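Local coordinates for bifunctional endo-1,4-beta-xylanase A (Neocallimastix patriciarum, PDB 2VG9), which hydrolyses the internal beta-1,4-xylosidic bonds of xylan as a family 11 glycoside hydrolase built on a beta jelly roll, at residues Leu54-Leu59 and Ala195-Gly200; Ile139-His144 and Gln184-Gly189; Thr131-Gln136 and His171-Asp176. All coordinates share one frame; numbering follows the deposited sequence.

Contact 1. Residues Leu54-Leu59 and Ala195-Gly200; sequences LARRGL and ALNAEG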
loop_
_atom_site.group_PDB
_atom_site.type_symbol
_atom_site.label_atom_id
_atom_site.label_comp_id
_atom_site.label_asym_id
_atom_site.label_seq_id
_atom_site.Cartn_x
_atom_site.Cartn_y
_atom_site.Cartn_z
ATOM N N LEU A 54 9.101 2.181 4.648
ATOM C CA LEU A 54 7.867 1.441 4.376
ATOM C C LEU A 54 7.864 0.119 5.132
ATOM O O LEU A 54 8.928 -0.482 5.333
ATOM C CB LEU A 54 7.691 1.217 2.865
ATOM C CG LEU A 54 8.659 0.297 2.121
ATOM C CD1 LEU A 54 8.215 -1.198 2.131
ATOM C CD2 LEU A 54 8.860 0.807 0.660
ATOM N N ALA A 55 6.671 -0.312 5.558
ATOM C CA ALA A 55 6.447 -1.673 6.111
ATOM C C ALA A 55 5.091 -2.199 5.647
ATOM O O ALA A 55 4.046 -1.538 5.810
ATOM C CB ALA A 55 6.537 -1.695 7.655
ATOM N N ARG A 56 5.094 -3.390 5.086
ATOM C CA ARG A 56 3.876 -3.920 4.486
ATOM C C ARG A 56 3.843 -5.431 4.511
ATOM O O ARG A 56 4.885 -6.098 4.432
ATOM C CB ARG A 56 3.744 -3.437 3.055
ATOM C CG ARG A 56 4.919 -3.750 2.203
ATOM C CD ARG A 56 4.671 -3.420 0.719
ATOM N NE ARG A 56 4.764 -1.989 0.455
ATOM C CZ ARG A 56 5.582 -1.413 -0.418
ATOM N NH1 ARG A 56 6.427 -2.125 -1.159
ATOM N NH2 ARG A 56 5.545 -0.105 -0.541
ATOM N N ARG A 57 2.635 -5.953 4.611
ATOM C CA ARG A 57 2.364 -7.394 4.573
ATOM C C ARG A 57 1.139 -7.651 3.724
ATOM O O ARG A 57 0.155 -6.887 3.786
ATOM C CB ARG A 57 2.106 -7.919 5.987
ATOM C CG ARG A 57 3.396 -7.956 6.852
ATOM C CD ARG A 57 3.285 -9.015 7.892
ATOM N NE ARG A 57 3.517 -10.335 7.313
ATOM C CZ ARG A 57 3.477 -11.472 8.001
ATOM N NH1 ARG A 57 3.192 -11.458 9.307
ATOM N NH2 ARG A 57 3.723 -12.626 7.384
ATOM N N GLY A 58 1.157 -8.728 2.937
ATOM C CA GLY A 58 0.010 -8.978 2.047
ATOM C C GLY A 58 -0.021 -10.342 1.402
ATOM O O GLY A 58 0.782 -11.213 1.718
ATOM N N LEU A 59 -0.951 -10.495 0.460
ATOM C CA LEU A 59 -1.213 -11.760 -0.185
ATOM C C LEU A 59 -0.731 -11.600 -1.616
ATOM O O LEU A 59 -1.194 -10.687 -2.310
ATOM C CB LEU A 59 -2.728 -12.099 -0.138
ATOM C CG LEU A 59 -3.098 -13.492 -0.666
ATOM C CD1 LEU A 59 -2.338 -14.573 0.113
ATOM C CD2 LEU A 59 -4.616 -13.732 -0.554
ATOM N N ALA A 195 -1.848 -5.783 -0.327
ATOM C CA ALA A 195 -1.126 -5.652 0.913
ATOM C C ALA A 195 -1.671 -4.513 1.719
ATOM O O ALA A 195 -2.279 -3.607 1.166
ATOM C CB ALA A 195 0.399 -5.434 0.629
ATOM N N LEU A 196 -1.459 -4.565 3.033
ATOM C CA LEU A 196 -1.626 -3.394 3.886
ATOM C C LEU A 196 -0.254 -2.778 4.203
ATOM O O LEU A 196 0.666 -3.474 4.613
ATOM C CB LEU A 196 -2.383 -3.740 5.153
ATOM C CG LEU A 196 -2.789 -2.484 5.910
ATOM C CD1 LEU A 196 -4.007 -1.831 5.206
ATOM C CD2 LEU A 196 -3.045 -2.869 7.396
ATOM N N ASN A 197 -0.148 -1.466 4.023
ATOM C CA ASN A 197 1.134 -0.775 3.929
ATOM C C ASN A 197 1.162 0.466 4.830
ATOM O O ASN A 197 0.244 1.258 4.798
ATOM C CB ASN A 197 1.331 -0.376 2.442
ATOM C CG ASN A 197 2.553 0.525 2.204
ATOM O OD1 ASN A 197 3.668 0.150 2.479
ATOM N ND2 ASN A 197 2.325 1.704 1.627
ATOM N N ALA A 198 2.194 0.591 5.649
ATOM C CA ALA A 198 2.475 1.783 6.439
ATOM C C ALA A 198 3.702 2.406 5.817
ATOM O O ALA A 198 4.752 1.752 5.752
ATOM C CB ALA A 198 2.752 1.405 7.926
ATOM N N GLU A 199 3.596 3.631 5.301
ATOM C CA GLU A 199 4.807 4.319 4.823
ATOM C C GLU A 199 4.939 5.735 5.388
ATOM O O GLU A 199 3.924 6.366 5.742
ATOM C CB GLU A 199 4.941 4.293 3.290
ATOM C CG GLU A 199 3.742 4.859 2.515
ATOM C CD GLU A 199 3.828 4.596 0.998
ATOM O OE1 GLU A 199 3.893 5.567 0.215
ATOM O OE2 GLU A 199 3.882 3.430 0.578
ATOM N N GLY A 200 6.182 6.224 5.442
ATOM C CA GLY A 200 6.501 7.513 6.014
ATOM C C GLY A 200 7.603 8.222 5.241
ATOM O O GLY A 200 8.618 7.602 4.883
#
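R56 and N197, facing each other as a non-hydrogen-bonded pair, send their side chains the same way off the sheet and run side by side. The amide oxygen of N197 meets the guanidinium edge: R56 NE donates to N197 OD1 over 3.1 Å. The groups are not coplanar, their planes lying 53° apart, and the donor stands above the N197 carbonyl plane instead of on a lone pair. A bend at chi3 (77°) turns the arginine head so that NE can reach this oxygen. One face of the guanidinium is roofed by L54, whose CD1 sits 3.7 Å above the R56 plane. The other end of the N197 amide is engaged too: N197 ND2 donates to E199 OE2 at 2.6 Å, approaching from above the carboxylate plane. Both halves of the amide being occupied, its rotation is set. E199 OE2 comes no nearer than 4.1 Å to R56 NH2, beyond a salt bridge; the arginine's ionic partner is E22, and Y96 adds a cation-pi contact.

Beneath these side chains the antiparallel ladder is regular. A55 N donates to A198 O and A198 N returns the bond to A55 O, each at 2.8 Å, while R57 and L196 form the next hydrogen-bonded pair. G58 and A195 come close, CA to CA 3.7 Å, where any side chain on the glycine would strike the opposing backbone.

Strand 52-60 lies between 19-26 and 190-200, and the latter continues to 89-100. From the face opposite R56, A55 and A198 pack respectively on strands 40-45 and 203-216 of the second jelly-roll sheet.

Contact 2. Residues Ile139-His144 and Gln184-Gly189; sequences IFQMDH and QGWGIG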
loop_
_atom_site.group_PDB
_atom_site.type_symbol
_atom_site.label_atom_id
_atom_site.label_comp_id
_atom_site.label_asym_id
_atom_site.label_seq_id
_atom_site.Cartn_x
_atom_site.Cartn_y
_atom_site.Cartn_z
ATOM N N ILE A 139 -11.204 9.098 -6.229
ATOM C CA ILE A 139 -10.348 8.340 -7.107
ATOM C C ILE A 139 -9.658 9.231 -8.155
ATOM O O ILE A 139 -10.254 10.205 -8.697
ATOM C CB ILE A 139 -11.087 7.144 -7.732
ATOM C CG1 ILE A 139 -12.197 7.611 -8.702
ATOM C CG2 ILE A 139 -11.641 6.202 -6.616
ATOM C CD1 ILE A 139 -12.853 6.495 -9.566
ATOM N N PHE A 140 -8.398 8.918 -8.424
ATOM C CA PHE A 140 -7.638 9.630 -9.428
ATOM C C PHE A 140 -6.445 8.786 -9.791
ATOM O O PHE A 140 -6.058 7.860 -9.042
ATOM C CB PHE A 140 -7.195 11.041 -8.940
ATOM C CG PHE A 140 -6.461 11.037 -7.611
ATOM C CD1 PHE A 140 -5.067 10.938 -7.570
ATOM C CD2 PHE A 140 -7.161 11.111 -6.408
ATOM C CE1 PHE A 140 -4.370 10.929 -6.357
ATOM C CE2 PHE A 140 -6.460 11.088 -5.158
ATOM C CZ PHE A 140 -5.071 10.993 -5.134
ATOM N N GLN A 141 -5.859 9.099 -10.948
ATOM C CA GLN A 141 -4.626 8.448 -11.361
ATOM C C GLN A 141 -3.588 9.503 -11.690
ATOM O O GLN A 141 -3.929 10.667 -11.905
ATOM C CB GLN A 141 -4.845 7.449 -12.519
ATOM C CG GLN A 141 -5.582 8.004 -13.750
ATOM C CD GLN A 141 -4.647 8.658 -14.734
ATOM O OE1 GLN A 141 -3.531 8.205 -14.916
ATOM N NE2 GLN A 141 -5.100 9.740 -15.377
ATOM N N MET A 142 -2.320 9.110 -11.669
ATOM C CA MET A 142 -1.229 10.039 -12.009
ATOM C C MET A 142 0.006 9.301 -12.489
ATOM O O MET A 142 0.178 8.134 -12.184
ATOM C CB MET A 142 -0.913 11.010 -10.856
ATOM C CG MET A 142 -0.183 10.481 -9.623
ATOM S SD MET A 142 -0.394 11.648 -8.215
ATOM C CE MET A 142 0.027 13.204 -8.998
ATOM N N ASP A 143 0.815 9.976 -13.297
ATOM C CA ASP A 143 2.103 9.455 -13.713
ATOM C C ASP A 143 3.075 9.485 -12.532
ATOM O O ASP A 143 2.961 10.315 -11.605
ATOM C CB ASP A 143 2.689 10.274 -14.884
ATOM C CG ASP A 143 1.910 10.120 -16.191
ATOM O OD1 ASP A 143 1.094 9.188 -16.344
ATOM O OD2 ASP A 143 2.134 10.939 -17.111
ATOM N N HIS A 144 4.010 8.550 -12.551
ATOM C CA HIS A 144 5.147 8.563 -11.639
ATOM C C HIS A 144 6.337 7.994 -12.389
ATOM O O HIS A 144 6.160 7.159 -13.274
ATOM C CB HIS A 144 4.866 7.754 -10.378
ATOM C CG HIS A 144 5.883 7.951 -9.295
ATOM N ND1 HIS A 144 6.854 7.013 -9.003
ATOM C CD2 HIS A 144 6.094 8.985 -8.447
ATOM C CE1 HIS A 144 7.615 7.457 -8.019
ATOM N NE2 HIS A 144 7.186 8.659 -7.676
ATOM N N GLN A 184 -13.541 3.982 -15.054
ATOM C CA GLN A 184 -12.987 5.252 -15.541
ATOM C C GLN A 184 -12.338 5.104 -16.888
ATOM O O GLN A 184 -11.972 6.102 -17.538
ATOM C CB GLN A 184 -11.963 5.843 -14.557
ATOM C CG GLN A 184 -12.450 5.985 -13.087
ATOM C CD GLN A 184 -13.853 6.608 -12.976
ATOM O OE1 GLN A 184 -14.808 5.987 -12.440
ATOM N NE2 GLN A 184 -13.985 7.826 -13.477
ATOM N N GLY A 185 -12.185 3.858 -17.309
ATOM C CA GLY A 185 -11.499 3.567 -18.534
ATOM C C GLY A 185 -10.037 3.291 -18.328
ATOM O O GLY A 185 -9.316 3.176 -19.297
ATOM N N TRP A 186 -9.578 3.202 -17.077
ATOM C CA TRP A 186 -8.165 2.973 -16.833
ATOM C C TRP A 186 -7.797 1.526 -17.093
ATOM O O TRP A 186 -8.558 0.621 -16.755
ATOM C CB TRP A 186 -7.757 3.365 -15.406
ATOM C CG TRP A 186 -8.213 4.754 -14.996
ATOM C CD1 TRP A 186 -8.563 5.783 -15.818
ATOM C CD2 TRP A 186 -8.294 5.257 -13.664
ATOM N NE1 TRP A 186 -8.886 6.890 -15.074
ATOM C CE2 TRP A 186 -8.747 6.586 -13.743
ATOM C CE3 TRP A 186 -8.048 4.698 -12.405
ATOM C CZ2 TRP A 186 -8.952 7.377 -12.610
ATOM C CZ3 TRP A 186 -8.259 5.482 -11.273
ATOM C CH2 TRP A 186 -8.728 6.797 -11.380
ATOM N N GLY A 187 -6.633 1.316 -17.700
ATOM C CA GLY A 187 -6.153 -0.040 -18.007
ATOM C C GLY A 187 -5.773 -0.833 -16.752
ATOM O O GLY A 187 -5.124 -0.279 -15.850
ATOM N N ILE A 188 -6.178 -2.114 -16.722
ATOM C CA ILE A 188 -6.029 -3.011 -15.565
ATOM C C ILE A 188 -5.269 -4.278 -15.939
ATOM O O ILE A 188 -5.793 -5.111 -16.684
ATOM C CB ILE A 188 -7.417 -3.461 -14.994
ATOM C CG1 ILE A 188 -8.358 -2.257 -14.740
ATOM C CG2 ILE A 188 -7.235 -4.392 -13.750
ATOM C CD1 ILE A 188 -7.968 -1.354 -13.527
ATOM N N GLY A 189 -4.039 -4.394 -15.437
ATOM C CA GLY A 189 -3.181 -5.556 -15.692
ATOM C C GLY A 189 -3.409 -6.692 -14.706
ATOM O O GLY A 189 -4.454 -6.767 -14.070
#
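W186 presses its indole against the side chain of Q141, the backbone of F140 and the edge of I139, and this ring supplies most of what the loop contributes. Q141 CG rests over one face, 3.7 Å from the centroid of the W186 six-membered ring, close enough to the ring normal for a CH-pi interaction. The glutamine adopts the position in which CG lies between its own backbone N and carbonyl carbon (chi1 53°), and that choice lays the methylene on the indole. On the opposite face the indole is backed by Q184 CB, so the ring is held as a slab between two glutamine chains. Its far corner is the tightest point: W186 CH2 lies 3.4 Å from F140 C, meeting the strand backbone obliquely.

Away from the indole the contact is thinner. One methyl, I139 CD1, touches the Q184 chain at CG (3.6 Å), the two side chains approaching from opposite directions, and the partly exposed Q141 and Q184 form the rim. The nearest CA atoms, those of Q141 and W186, stay 8.5 Å apart. G185, exposed and at positive phi, closes helix 174-182 with a Schellman motif and sends the chain into the loop that carries W186. Without the indole, as with an alanine here, the Q141 methylene would probably lose its aromatic surface and a gap would open beside the F140 backbone, with W181 and Y159 losing a ring neighbour.

No hydrogen bond joins the two segments; Q141 OE1 is taken by K157 and G187 O by Y159, both outside them. The hold of the loop on strand 135-145, which in this family leads to the thumb hairpin, therefore depends on shape fit, dispersion and CH-pi contact and not on directed bonds.

Contact 3. Residues Thr131-Gln136 and His171-Asp176; sequences TIDGAQ and HITVSD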
loop_
_atom_site.group_PDB
_atom_site.type_symbol
_atom_site.label_atom_id
_atom_site.label_comp_id
_atom_site.label_asym_id
_atom_site.label_seq_id
_atom_site.Cartn_x
_atom_site.Cartn_y
_atom_site.Cartn_z
ATOM N N THR A 131 -18.679 5.988 -4.015
ATOM C CA THR A 131 -19.118 5.383 -2.763
ATOM C C THR A 131 -18.736 3.916 -2.779
ATOM O O THR A 131 -19.195 3.187 -3.654
ATOM C CB THR A 131 -20.685 5.542 -2.565
ATOM O OG1 THR A 131 -21.032 6.929 -2.583
ATOM C CG2 THR A 131 -21.133 4.943 -1.226
ATOM N N ILE A 132 -17.909 3.483 -1.822
ATOM C CA ILE A 132 -17.478 2.087 -1.714
ATOM C C ILE A 132 -17.571 1.700 -0.224
ATOM O O ILE A 132 -17.171 2.471 0.636
ATOM C CB ILE A 132 -16.017 1.834 -2.277
ATOM C CG1 ILE A 132 -15.963 2.111 -3.794
ATOM C CG2 ILE A 132 -15.572 0.404 -2.000
ATOM C CD1 ILE A 132 -14.557 2.384 -4.403
ATOM N N ASP A 133 -18.110 0.518 0.075
ATOM C CA ASP A 133 -18.295 0.105 1.471
ATOM C C ASP A 133 -19.038 1.169 2.309
ATOM O O ASP A 133 -18.761 1.357 3.498
ATOM C CB ASP A 133 -16.938 -0.288 2.119
ATOM C CG ASP A 133 -16.288 -1.476 1.430
ATOM O OD1 ASP A 133 -16.995 -2.479 1.183
ATOM O OD2 ASP A 133 -15.084 -1.406 1.106
ATOM N N GLY A 134 -19.965 1.884 1.659
ATOM C CA GLY A 134 -20.798 2.871 2.306
ATOM C C GLY A 134 -20.078 4.168 2.626
ATOM O O GLY A 134 -20.593 5.000 3.392
ATOM N N ALA A 135 -18.871 4.326 2.073
ATOM C CA ALA A 135 -18.020 5.454 2.406
ATOM C C ALA A 135 -17.537 6.165 1.150
ATOM O O ALA A 135 -17.429 5.550 0.069
ATOM C CB ALA A 135 -16.815 4.986 3.236
ATOM N N GLN A 136 -17.207 7.445 1.319
ATOM C CA GLN A 136 -16.712 8.289 0.245
ATOM C C GLN A 136 -15.196 8.162 0.048
ATOM O O GLN A 136 -14.421 8.241 1.026
ATOM C CB GLN A 136 -17.085 9.761 0.498
ATOM C CG GLN A 136 -18.605 10.028 0.516
ATOM C CD GLN A 136 -19.350 9.428 -0.725
ATOM O OE1 GLN A 136 -20.081 8.426 -0.618
ATOM N NE2 GLN A 136 -19.130 10.031 -1.893
ATOM N N HIS A 171 -13.605 -3.020 7.086
ATOM C CA HIS A 171 -13.650 -3.896 5.924
ATOM C C HIS A 171 -13.441 -3.097 4.640
ATOM O O HIS A 171 -14.025 -2.024 4.484
ATOM C CB HIS A 171 -15.015 -4.556 5.835
ATOM C CG HIS A 171 -15.175 -5.373 4.594
ATOM N ND1 HIS A 171 -15.729 -4.863 3.438
ATOM C CD2 HIS A 171 -14.761 -6.628 4.300
ATOM C CE1 HIS A 171 -15.695 -5.793 2.495
ATOM N NE2 HIS A 171 -15.104 -6.864 2.990
ATOM N N ILE A 172 -12.589 -3.602 3.751
ATOM C CA ILE A 172 -12.432 -3.023 2.415
ATOM C C ILE A 172 -12.741 -4.089 1.357
ATOM O O ILE A 172 -12.118 -5.162 1.321
ATOM C CB ILE A 172 -10.996 -2.468 2.184
ATOM C CG1 ILE A 172 -10.644 -1.399 3.264
ATOM C CG2 ILE A 172 -10.792 -1.986 0.687
ATOM C CD1 ILE A 172 -9.186 -1.033 3.316
ATOM N N THR A 173 -13.714 -3.777 0.508
ATOM C CA THR A 173 -13.965 -4.557 -0.692
ATOM C C THR A 173 -13.015 -4.085 -1.787
ATOM O O THR A 173 -13.373 -3.275 -2.664
ATOM C CB THR A 173 -15.439 -4.494 -1.139
ATOM O OG1 THR A 173 -16.285 -4.607 0.019
ATOM C CG2 THR A 173 -15.745 -5.607 -2.189
ATOM N N VAL A 174 -11.797 -4.617 -1.720
ATOM C CA VAL A 174 -10.718 -4.267 -2.625
ATOM C C VAL A 174 -11.184 -4.404 -4.099
ATOM O O VAL A 174 -10.899 -3.534 -4.934
ATOM C CB VAL A 174 -9.466 -5.152 -2.341
ATOM C CG1 VAL A 174 -8.386 -4.939 -3.388
ATOM C CG2 VAL A 174 -8.897 -4.855 -0.904
ATOM N N SER A 175 -11.941 -5.461 -4.406
ATOM C CA SER A 175 -12.427 -5.669 -5.781
ATOM C C SER A 175 -13.364 -4.550 -6.276
ATOM O O SER A 175 -13.459 -4.331 -7.480
ATOM C CB SER A 175 -13.122 -7.050 -5.902
ATOM O OG SER A 175 -13.994 -7.310 -4.800
ATOM N N ASP A 176 -14.059 -3.858 -5.361
ATOM C CA ASP A 176 -14.949 -2.723 -5.704
ATOM C C ASP A 176 -14.143 -1.461 -6.130
ATOM O O ASP A 176 -14.558 -0.733 -7.021
ATOM C CB ASP A 176 -15.883 -2.373 -4.532
ATOM C CG ASP A 176 -17.131 -3.228 -4.484
ATOM O OD1 ASP A 176 -17.249 -4.169 -5.313
ATOM O OD2 ASP A 176 -17.985 -2.951 -3.596
HETATM O O HOH W 1 -18.978 -1.254 -2.058
#
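D133 brings its carboxylate to the edge of the H171 imidazole, close to the ring plane, while its two oxygens turn to T173. D133 OD2 is met on its syn side by T173 N, 2.8 Å away in a nearly straight bond (171°) only 16° out of the carboxylate plane. D133 OD1 also appears to receive T173 OG1, but the hydroxyl is crowded in the model and that bond is less certain. A chi1 of -62° swings the carboxylate beside the aspartate's own backbone N and presents it to T173 N, across in residues 171-176.

The geometry belongs to two motifs set against each other. D133 occupies a type I' turn, I132 to A135, that joins strands 128-132 and 135-145 as a tight hairpin; T173 stands at the N-cap position of helix 174-182. The carboxylate thus grips the backbone NH at the helix start, where the helix dipole would probably help to stabilise its negative charge.

Alongside, I132 CG2 packs on D176 CB at 3.8 Å, the two side chains sliding past each other in opposite directions. A water accepts from D133 N and donates to D176 OD2, bridging the hairpin to the first helical turn.

How the contacts relate
The three contacts illustrate how chemistry follows place in a jelly roll. Contact 1 is core, its centre about 5 Å from that of the chain, and joins two strands by backbone ladder and a largely buried polar network. Contacts 2 and 3 lie farther out, each centred about 16 Å from the chain centre, and are only partly buried. Both use strand 135-145 and meet opposite ends of helix 174-182: contact 3 holds its start through a carboxylate and a water, whereas contact 2 packs the loop after its end with an aromatic ring and no hydrogen bond. That loop then leads into strand 190-200 of contact 1, and none of the three touches another except through adjoining sequence.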